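Local atomic coordinates of beta-lactamase (Klebsiella pneumoniae, PDB entry 6M5Q), a protein that probably hydrolyses beta-lactam antibiotics to substituted beta-amino acids, as a class C beta-lactamase conferring antibiotic resistance. Residues N316-K321 / Y331-P336. The protein carries 1 engineered substitution. Residues are numbered along the deposited sequence; the frame is centred on the assembly and turned at random.
Sequences NVWINK and YIAFVP. With IM2 ((5R)-5-[(1S,2R)-1-formyl-2-hydroxypropyl]-3-[(2-{[(E)-iminomethyl]amino}ethyl)sulfanyl]-4,5-dihydro-1H-pyrrole-2-carbox ylic acid), chain B.
Ile319 lays its CB over one face of the Phe334 ring, 4.0 Å from the centroid, in a CH-pi contact, while Ile332 CG2 meets that ring at its edge. On the opposite side of the sheet formed by this antiparallel beta hairpin, Ala333 CB approaches the rim of the Trp318 indole, 3.5 Å from CZ2, and Tyr331 OH sits at the indole edge, near its plane. There Trp318 NE1 gives it a weak, bent hydrogen bond (3.3 Å, 140° at the hydrogen). The hairpin illustrates how a sheet sorts its side chains while the backbone fixes the register. Ile319 and Phe334 form one hydrogen-bonded pair, with Ile319 N reaching Phe334 O at 2.9 Å, and Lys321 with Ile332 forms the next. Phe334 carries CG between its backbone N and carbonyl carbon (chi1 62°), which brings the ring across to Ile319; helix 234-244 packs against this side, and helix 352-365 against Trp318 and Tyr331. Pairing with Ile332 anchors the backbone of Lys321, which begins the KTG motif of the active site. Its side chain, kinked at the second torsion (chi2 80°) and again at the fourth, leaves the hairpin for the ligand, where NZ donates a hydrogen bond to carboxylate atom O31 of IM2 at 2.6 Å.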
loop_
_atom_site.group_PDB
_atom_site.type_symbol
_atom_site.label_atom_id
_atom_site.label_comp_id
_atom_site.label_asym_id
_atom_site.label_seq_id
_atom_site.Cartn_x
_atom_site.Cartn_y
_atom_site.Cartn_z
ATOM N N ASN A 316 -16.228 5.376 10.244
ATOM C CA ASN A 316 -15.941 4.829 11.568
ATOM C C ASN A 316 -15.157 3.523 11.476
ATOM O O ASN A 316 -15.556 2.482 12.006
ATOM C CB ASN A 316 -17.235 4.618 12.350
ATOM C CG ASN A 316 -17.891 5.920 12.728
ATOM O OD1 ASN A 316 -17.214 6.919 12.971
ATOM N ND2 ASN A 316 -19.211 5.923 12.756
ATOM N N VAL A 317 -13.994 3.601 10.834
ATOM C CA VAL A 317 -13.161 2.425 10.615
ATOM C C VAL A 317 -11.703 2.821 10.703
ATOM O O VAL A 317 -11.339 3.977 10.485
ATOM C CB VAL A 317 -13.416 1.751 9.243
ATOM C CG1 VAL A 317 -14.780 1.033 9.224
ATOM C CG2 VAL A 317 -13.308 2.750 8.117
ATOM N N TRP A 318 -10.877 1.817 11.007
ATOM C CA TRP A 318 -9.423 1.897 10.963
ATOM C C TRP A 318 -9.008 1.237 9.652
ATOM O O TRP A 318 -9.199 0.038 9.472
ATOM C CB TRP A 318 -8.872 1.112 12.145
ATOM C CG TRP A 318 -7.390 0.898 12.190
ATOM C CD1 TRP A 318 -6.667 -0.044 11.498
ATOM C CD2 TRP A 318 -6.458 1.564 13.054
ATOM N NE1 TRP A 318 -5.340 0.029 11.850
ATOM C CE2 TRP A 318 -5.182 1.000 12.808
ATOM C CE3 TRP A 318 -6.578 2.579 14.010
ATOM C CZ2 TRP A 318 -4.040 1.431 13.478
ATOM C CZ3 TRP A 318 -5.437 3.008 14.665
ATOM C CH2 TRP A 318 -4.185 2.431 14.397
ATOM N N ILE A 319 -8.483 2.026 8.710
ATOM C CA ILE A 319 -8.064 1.524 7.396
ATOM C C ILE A 319 -6.551 1.452 7.396
ATOM O O ILE A 319 -5.891 2.399 7.829
ATOM C CB ILE A 319 -8.575 2.435 6.269
ATOM C CG1 ILE A 319 -10.099 2.552 6.348
ATOM C CG2 ILE A 319 -8.149 1.864 4.920
ATOM C CD1 ILE A 319 -10.696 3.501 5.323
ATOM N N ASN A 320 -5.976 0.345 6.918
ATOM C CA ASN A 320 -4.526 0.220 7.052
ATOM C C ASN A 320 -3.950 -0.702 5.986
ATOM O O ASN A 320 -4.663 -1.450 5.305
ATOM C CB ASN A 320 -4.095 -0.171 8.498
ATOM C CG ASN A 320 -4.443 -1.617 8.893
ATOM O OD1 ASN A 320 -5.194 -2.354 8.194
ATOM N ND2 ASN A 320 -3.918 -2.027 10.017
ATOM N N LYS A 321 -2.631 -0.618 5.855
ATOM C CA LYS A 321 -1.896 -1.501 4.958
ATOM C C LYS A 321 -0.450 -1.556 5.425
ATOM O O LYS A 321 0.153 -0.519 5.697
ATOM C CB LYS A 321 -1.960 -0.965 3.524
ATOM C CG LYS A 321 -1.306 -1.881 2.485
ATOM C CD LYS A 321 -2.241 -2.992 2.143
ATOM C CE LYS A 321 -1.500 -4.105 1.420
ATOM N NZ LYS A 321 -0.801 -4.978 2.372
ATOM N N TYR A 331 4.263 1.127 6.940
ATOM C CA TYR A 331 2.906 0.959 7.455
ATOM C C TYR A 331 2.144 2.266 7.297
ATOM O O TYR A 331 2.703 3.348 7.510
ATOM C CB TYR A 331 2.925 0.579 8.938
ATOM C CG TYR A 331 1.569 0.287 9.534
ATOM C CD1 TYR A 331 0.766 -0.705 9.018
ATOM C CD2 TYR A 331 1.091 1.015 10.620
ATOM C CE1 TYR A 331 -0.478 -1.004 9.581
ATOM C CE2 TYR A 331 -0.147 0.729 11.187
ATOM C CZ TYR A 331 -0.925 -0.271 10.655
ATOM O OH TYR A 331 -2.146 -0.531 11.232
ATOM N N ILE A 332 0.881 2.153 6.909
ATOM C CA ILE A 332 -0.057 3.280 6.911
ATOM C C ILE A 332 -1.300 2.855 7.666
ATOM O O ILE A 332 -1.809 1.750 7.440
ATOM C CB ILE A 332 -0.479 3.665 5.482
ATOM C CG1 ILE A 332 0.685 4.318 4.762
ATOM C CG2 ILE A 332 -1.750 4.561 5.503
ATOM C CD1 ILE A 332 0.346 4.698 3.319
ATOM N N ALA A 333 -1.825 3.743 8.516
ATOM C CA ALA A 333 -3.151 3.569 9.099
ATOM C C ALA A 333 -3.822 4.932 9.158
ATOM O O ALA A 333 -3.164 5.942 9.433
ATOM C CB ALA A 333 -3.103 2.989 10.509
ATOM N N PHE A 334 -5.132 4.960 8.905
ATOM C CA PHE A 334 -5.889 6.195 9.035
ATOM C C PHE A 334 -7.327 5.892 9.424
ATOM O O PHE A 334 -7.861 4.810 9.164
ATOM C CB PHE A 334 -5.779 7.065 7.776
ATOM C CG PHE A 334 -6.327 6.428 6.507
ATOM C CD1 PHE A 334 -5.535 5.575 5.735
ATOM C CD2 PHE A 334 -7.615 6.734 6.044
ATOM C CE1 PHE A 334 -6.034 5.023 4.550
ATOM C CE2 PHE A 334 -8.106 6.177 4.850
ATOM C CZ PHE A 334 -7.297 5.334 4.103
ATOM N N VAL A 335 -7.951 6.876 10.068
ATOM C CA VAL A 335 -9.316 6.779 10.590
ATOM C C VAL A 335 -10.094 7.952 10.011
ATOM O O VAL A 335 -9.968 9.092 10.501
ATOM C CB VAL A 335 -9.339 6.780 12.129
ATOM C CG1 VAL A 335 -10.776 6.665 12.674
ATOM C CG2 VAL A 335 -8.468 5.668 12.703
ATOM N N PRO A 336 -10.881 7.743 8.972
ATOM C CA PRO A 336 -11.526 8.894 8.334
ATOM C C PRO A 336 -12.413 9.696 9.283
ATOM O O PRO A 336 -12.425 10.932 9.209
ATOM C CB PRO A 336 -12.305 8.258 7.174
ATOM C CG PRO A 336 -11.506 7.011 6.858
ATOM C CD PRO A 336 -11.046 6.501 8.194
HETATM C C7 IM2 B . 4.196 -7.015 0.617
HETATM C C2 IM2 B . 2.487 -9.288 2.268
HETATM C C6 IM2 B . 4.861 -8.376 0.213
HETATM C C5 IM2 B . 3.972 -9.484 0.439
HETATM C C3 IM2 B . 1.804 -8.921 0.983
HETATM O O7 IM2 B . 4.652 -6.385 1.522
HETATM C C61 IM2 B . 5.214 -8.330 -1.306
HETATM O O62 IM2 B . 5.895 -9.511 -1.616
HETATM C C62 IM2 B . 6.075 -7.120 -1.605
HETATM N N4 IM2 B . 2.539 -9.154 -0.083
HETATM C C31 IM2 B . 0.538 -8.104 0.920
HETATM O O31 IM2 B . 0.327 -7.299 1.853
HETATM O O32 IM2 B . -0.258 -8.270 -0.042
HETATM S S21 IM2 B . 1.448 -10.310 3.346
HETATM C C22 IM2 B . -0.071 -9.488 3.981
HETATM C C23 IM2 B . 0.056 -8.186 4.805
HETATM N N24 IM2 B . -1.161 -7.921 5.595
HETATM C C25 IM2 B . -1.903 -6.661 5.825
HETATM N N26 IM2 B . -1.699 -5.469 5.404
HETATM C C1 IM2 B . 3.736 -9.799 1.961
#